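Local coordinates for protein putative alpha-galactosidase/melibiase (Bacteroides fragilis, PDB 4OGZ) that is a family 27 glycoside hydrolase that probably removes terminal, non-reducing alpha-D-galactose residues from alpha-galactosides, at residues I415-R420 and V425-N430; Y401-K406 and V431-G436. All blocks are in the same frame, centred on the assembly; numbering follows the deposited sequence.

Interaction 1 of 2, residues I415-R420 and V425-N430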
loop_
_atom_site.group_PDB
_atom_site.type_symbol
_atom_site.label_atom_id
_atom_site.label_comp_id
_atom_site.label_asym_id
_atom_site.label_seq_id
_atom_site.Cartn_x
_atom_site.Cartn_y
_atom_site.Cartn_z
ATOM N N ILE A 415 15.172 -9.444 8.923
ATOM C CA ILE A 415 15.723 -10.482 8.100
ATOM C C ILE A 415 14.627 -11.410 7.725
ATOM O O ILE A 415 13.907 -11.907 8.603
ATOM C CB ILE A 415 16.787 -11.281 8.880
ATOM C CG1 ILE A 415 18.011 -10.420 9.162
ATOM C CG2 ILE A 415 17.185 -12.524 8.101
ATOM C CD1 ILE A 415 18.835 -10.086 7.925
ATOM N N ALA A 416 14.489 -11.676 6.432
ATOM C CA ALA A 416 13.520 -12.630 5.996
ATOM C C ALA A 416 14.230 -13.766 5.304
ATOM O O ALA A 416 15.013 -13.554 4.386
ATOM C CB ALA A 416 12.460 -11.966 5.071
ATOM N N CYS A 417 13.904 -14.982 5.743
ATOM C CA CYS A 417 14.384 -16.194 5.155
ATOM C C CYS A 417 13.213 -16.838 4.461
ATOM O O CYS A 417 12.222 -17.233 5.121
ATOM C CB CYS A 417 14.894 -17.126 6.252
ATOM S SG CYS A 417 16.298 -16.460 7.191
ATOM N N LEU A 418 13.310 -16.998 3.149
ATOM C CA LEU A 418 12.188 -17.536 2.337
ATOM C C LEU A 418 12.558 -18.813 1.662
ATOM O O LEU A 418 13.646 -18.901 1.075
ATOM C CB LEU A 418 11.837 -16.523 1.272
ATOM C CG LEU A 418 10.768 -16.812 0.223
ATOM C CD1 LEU A 418 9.413 -16.884 0.888
ATOM C CD2 LEU A 418 10.799 -15.737 -0.835
ATOM N N ASN A 419 11.640 -19.788 1.705
ATOM C CA ASN A 419 11.792 -21.049 1.006
ATOM C C ASN A 419 11.055 -20.931 -0.286
ATOM O O ASN A 419 9.840 -20.733 -0.312
ATOM C CB ASN A 419 11.234 -22.191 1.834
ATOM C CG ASN A 419 11.356 -23.543 1.163
ATOM O OD1 ASN A 419 11.651 -23.648 -0.025
ATOM N ND2 ASN A 419 11.104 -24.605 1.933
ATOM N N ARG A 420 11.783 -21.053 -1.376
ATOM C CA ARG A 420 11.172 -20.876 -2.677
ATOM C C ARG A 420 10.714 -22.206 -3.258
ATOM O O ARG A 420 9.996 -22.196 -4.250
ATOM C CB ARG A 420 12.142 -20.202 -3.654
ATOM C CG ARG A 420 12.036 -18.681 -3.658
ATOM C CD ARG A 420 12.910 -18.050 -4.730
ATOM N NE ARG A 420 14.288 -18.048 -4.261
ATOM C CZ ARG A 420 15.272 -18.807 -4.708
ATOM N NH1 ARG A 420 15.110 -19.673 -5.683
ATOM N NH2 ARG A 420 16.458 -18.682 -4.159
ATOM N N VAL A 425 13.547 -26.717 3.764
ATOM C CA VAL A 425 14.888 -26.163 3.557
ATOM C C VAL A 425 15.520 -25.671 4.866
ATOM O O VAL A 425 14.837 -25.110 5.697
ATOM C CB VAL A 425 14.790 -24.958 2.580
ATOM C CG1 VAL A 425 15.988 -24.027 2.666
ATOM C CG2 VAL A 425 14.592 -25.427 1.145
ATOM N N ASP A 426 16.826 -25.855 5.010
ATOM C CA ASP A 426 17.614 -25.284 6.097
ATOM C C ASP A 426 18.370 -24.024 5.626
ATOM O O ASP A 426 18.965 -24.000 4.547
ATOM C CB ASP A 426 18.610 -26.303 6.622
ATOM C CG ASP A 426 17.944 -27.484 7.328
ATOM O OD1 ASP A 426 16.748 -27.391 7.701
ATOM O OD2 ASP A 426 18.615 -28.522 7.521
ATOM N N VAL A 427 18.339 -22.971 6.432
ATOM C CA VAL A 427 19.057 -21.740 6.110
ATOM C C VAL A 427 19.898 -21.342 7.314
ATOM O O VAL A 427 19.346 -21.058 8.376
ATOM C CB VAL A 427 18.102 -20.585 5.777
ATOM C CG1 VAL A 427 18.900 -19.313 5.455
ATOM C CG2 VAL A 427 17.182 -20.953 4.636
ATOM N N GLU A 428 21.226 -21.345 7.177
ATOM C CA GLU A 428 22.050 -21.013 8.331
ATOM C C GLU A 428 22.079 -19.506 8.466
ATOM O O GLU A 428 22.211 -18.784 7.479
ATOM C CB GLU A 428 23.464 -21.554 8.234
ATOM C CG GLU A 428 24.011 -21.804 9.632
ATOM C CD GLU A 428 25.516 -21.785 9.713
ATOM O OE1 GLU A 428 26.153 -22.677 9.111
ATOM O OE2 GLU A 428 26.051 -20.897 10.412
ATOM N N LEU A 429 21.899 -19.036 9.694
ATOM C CA LEU A 429 21.909 -17.621 9.986
ATOM C C LEU A 429 22.989 -17.395 11.012
ATOM O O LEU A 429 23.024 -18.080 12.024
ATOM C CB LEU A 429 20.562 -17.203 10.518
ATOM C CG LEU A 429 20.055 -15.803 10.306
ATOM C CD1 LEU A 429 20.249 -15.395 8.850
ATOM C CD2 LEU A 429 18.582 -15.733 10.702
ATOM N N ASN A 430 23.912 -16.491 10.700
ATOM C CA ASN A 430 25.032 -16.204 11.575
ATOM C C ASN A 430 25.424 -14.766 11.314
ATOM O O ASN A 430 24.809 -14.116 10.458
ATOM C CB ASN A 430 26.192 -17.195 11.362
ATOM C CG ASN A 430 26.753 -17.186 9.940
ATOM O OD1 ASN A 430 27.192 -16.160 9.415
ATOM N ND2 ASN A 430 26.792 -18.347 9.334
#
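Val425 opens the contact by laying its CG2 methyl over the flat face of the Asn419 carboxamide, 3.6 Å from OD1, the two side chains meeting at a slant. That amide is busy on its polar side: OD1 accepts from the backbone N of Ile421 and ND2 donates to the backbone O of Gly423, so both bonds go to the turn that joins the two strands. With CG of Asn419 anti to its N (chi1 180°), the amide is extended far enough to bond the turn and still pack on the valine. Two residues on, Val427 sets CG1 4.2 Å from SG of Cys417. The strands 415-419 and 425-429 run nearly antiparallel, at 156°, but their axes come no closer than 8.3 Å. They are therefore not neighbours in one sheet but face each other across the core of the C-terminal beta sandwich, 413-419 in the six-strand sheet and 425-429 paired with 458-462 on the other side. Leu429 then reaches Cys417 again, its CD2 lying 4.3 Å from SG, and Ile415 as well, with CD1 of Leu429 at the same separation from CG2 of Ile415. Cys417 thus presents its sulfur to two aliphatic side chains. At the end of the segment Asn430 ND2 donates to Glu428 OE2 at 2.9 Å, approaching from above the carboxylate plane.

Interaction 2 of 2, residues Y401-K406 and V431-G436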
loop_
_atom_site.group_PDB
_atom_site.type_symbol
_atom_site.label_atom_id
_atom_site.label_comp_id
_atom_site.label_asym_id
_atom_site.label_seq_id
_atom_site.Cartn_x
_atom_site.Cartn_y
_atom_site.Cartn_z
ATOM N N TYR A 401 16.469 -20.872 -1.537
ATOM C CA TYR A 401 15.983 -19.934 -0.569
ATOM C C TYR A 401 16.599 -18.607 -0.822
ATOM O O TYR A 401 17.601 -18.501 -1.507
ATOM C CB TYR A 401 16.341 -20.401 0.874
ATOM C CG TYR A 401 17.821 -20.398 1.182
ATOM C CD1 TYR A 401 18.454 -19.228 1.548
ATOM C CD2 TYR A 401 18.591 -21.558 1.071
ATOM C CE1 TYR A 401 19.799 -19.187 1.787
ATOM C CE2 TYR A 401 19.960 -21.533 1.328
ATOM C CZ TYR A 401 20.555 -20.341 1.680
ATOM O OH TYR A 401 21.906 -20.264 1.954
ATOM N N ASP A 402 16.012 -17.617 -0.194
ATOM C CA ASP A 402 16.499 -16.266 -0.171
ATOM C C ASP A 402 16.741 -15.831 1.252
ATOM O O ASP A 402 16.090 -16.285 2.185
ATOM C CB ASP A 402 15.450 -15.293 -0.666
ATOM C CG ASP A 402 15.107 -15.435 -2.116
ATOM O OD1 ASP A 402 15.829 -16.091 -2.892
ATOM O OD2 ASP A 402 14.078 -14.833 -2.497
ATOM N N VAL A 403 17.647 -14.877 1.400
ATOM C CA VAL A 403 17.738 -14.122 2.602
ATOM C C VAL A 403 17.621 -12.652 2.201
ATOM O O VAL A 403 18.379 -12.188 1.369
ATOM C CB VAL A 403 19.047 -14.407 3.339
ATOM C CG1 VAL A 403 19.148 -13.517 4.562
ATOM C CG2 VAL A 403 19.121 -15.882 3.737
ATOM N N TRP A 404 16.632 -11.952 2.769
ATOM C CA TRP A 404 16.367 -10.551 2.482
ATOM C C TRP A 404 16.654 -9.736 3.736
ATOM O O TRP A 404 16.428 -10.223 4.832
ATOM C CB TRP A 404 14.938 -10.313 2.063
ATOM C CG TRP A 404 14.487 -10.909 0.742
ATOM C CD1 TRP A 404 14.240 -12.216 0.476
ATOM C CD2 TRP A 404 14.144 -10.185 -0.459
ATOM N NE1 TRP A 404 13.800 -12.360 -0.829
ATOM C CE2 TRP A 404 13.754 -11.131 -1.425
ATOM C CE3 TRP A 404 14.185 -8.832 -0.824
ATOM C CZ2 TRP A 404 13.344 -10.762 -2.729
ATOM C CZ3 TRP A 404 13.805 -8.465 -2.101
ATOM C CH2 TRP A 404 13.364 -9.433 -3.042
ATOM N N VAL A 405 17.169 -8.512 3.560
ATOM C CA VAL A 405 17.531 -7.641 4.704
ATOM C C VAL A 405 17.093 -6.151 4.546
ATOM O O VAL A 405 17.293 -5.489 3.528
ATOM C CB VAL A 405 19.023 -7.757 5.029
ATOM C CG1 VAL A 405 19.852 -7.628 3.776
ATOM C CG2 VAL A 405 19.441 -6.726 6.090
ATOM N N LYS A 406 16.405 -5.694 5.570
ATOM C CA LYS A 406 15.814 -4.366 5.610
ATOM C C LYS A 406 16.329 -3.634 6.856
ATOM O O LYS A 406 15.984 -3.971 7.988
ATOM C CB LYS A 406 14.280 -4.478 5.635
ATOM C CG LYS A 406 13.564 -3.163 5.343
ATOM C CD LYS A 406 12.091 -3.245 5.685
ATOM C CE LYS A 406 11.242 -2.190 4.989
ATOM N NZ LYS A 406 11.690 -0.798 5.187
ATOM N N VAL A 431 26.440 -14.259 12.011
ATOM C CA VAL A 431 26.733 -12.838 11.905
ATOM C C VAL A 431 27.428 -12.463 10.605
ATOM O O VAL A 431 27.645 -11.290 10.349
ATOM C CB VAL A 431 27.585 -12.311 13.116
ATOM C CG1 VAL A 431 26.813 -12.550 14.406
ATOM C CG2 VAL A 431 28.955 -12.940 13.171
ATOM N N LYS A 432 27.784 -13.452 9.792
ATOM C CA LYS A 432 28.319 -13.198 8.441
ATOM C C LYS A 432 27.321 -13.483 7.300
ATOM O O LYS A 432 27.677 -13.441 6.150
ATOM C CB LYS A 432 29.584 -13.998 8.277
ATOM C CG LYS A 432 30.695 -13.394 9.120
ATOM C CD LYS A 432 32.057 -13.971 8.779
ATOM C CE LYS A 432 33.072 -13.415 9.746
ATOM N NZ LYS A 432 34.419 -13.925 9.408
ATOM N N THR A 433 26.074 -13.739 7.629
ATOM C CA THR A 433 25.080 -13.972 6.600
ATOM C C THR A 433 24.870 -12.716 5.749
ATOM O O THR A 433 24.829 -12.818 4.518
ATOM C CB THR A 433 23.769 -14.471 7.208
ATOM O OG1 THR A 433 24.018 -15.656 7.965
ATOM C CG2 THR A 433 22.741 -14.782 6.113
ATOM N N VAL A 434 24.752 -11.553 6.420
ATOM C CA VAL A 434 24.672 -10.252 5.754
ATOM C C VAL A 434 25.495 -9.234 6.520
ATOM O O VAL A 434 25.745 -9.406 7.701
ATOM C CB VAL A 434 23.225 -9.722 5.584
ATOM C CG1 VAL A 434 22.381 -10.716 4.781
ATOM C CG2 VAL A 434 22.573 -9.437 6.941
ATOM N N GLU A 435 25.900 -8.183 5.832
ATOM C CA GLU A 435 26.713 -7.122 6.430
ATOM C C GLU A 435 25.984 -6.494 7.630
ATOM O O GLU A 435 24.794 -6.134 7.546
ATOM C CB GLU A 435 27.042 -6.035 5.407
ATOM C CG GLU A 435 28.292 -6.318 4.594
ATOM C CD GLU A 435 28.417 -5.481 3.321
ATOM O OE1 GLU A 435 27.529 -5.574 2.429
ATOM O OE2 GLU A 435 29.443 -4.758 3.202
ATOM N N GLY A 436 26.691 -6.432 8.745
ATOM C CA GLY A 436 26.274 -5.670 9.899
ATOM C C GLY A 436 25.177 -6.296 10.727
ATOM O O GLY A 436 24.451 -5.589 11.413
#
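Strand 401-406 faces the irregular segment 431-436 across a gap too wide for backbone pairing, with CA of Val405 and CA of Val434 7.7 Å apart. Small aliphatic groups fill that gap. Val405 and Val434 reach toward each other tip to tip, their CG1 methyls 4.1 Å apart. In Val405 this methyl sits between the backbone N and the carbonyl carbon (chi1 48°), while CG1 of Val434 is anti to its own carbonyl carbon. The same methyl of Val434 also lies 4.3 Å from CG1 of Val403. Thr433 comes across Val403 at about a right angle, CG2 of Thr433 to CG1 of Val403 at 4.1 Å. Its hydroxyl is engaged with its own loop, where OG1 is hydrogen-bonded to the backbone N of Asn430. On the far face of the strand Trp404 NE1 donates to Asp402 OD2 at 3.0 Å, on the anti side of the carboxylate but 31° out of its plane, and tilted from the indole plane. Val434 also touches Ala395 of strand 393-397. Such a loop, folding a valine over the inner face of the facing sheet, belongs to the core of the C-terminal beta sandwich that adjoins the TIM barrel in this family.

Interactions 1 and 2 lie in one sandwich core, their centres about 9 Å apart. Strands 401-407 and 413-419 are consecutive in the chain and neighbours in the six-strand sheet, where Ala416 O and Trp404 N are 2.8 Å apart, probably hydrogen-bonded. On the opposite side, 425-430 runs straight into 431-436, so a single continuous run of chain packs on both strands. Ile415 touches Val405 and Val434, and Val427 touches Val403, carrying the apolar layer from one contact to the other. At the other face a salt bridge ties Arg420 NE to Asp402 OD1 at 2.8 Å. Trp404 also touches Ala304 and Met354, which belong to the TIM-barrel domain.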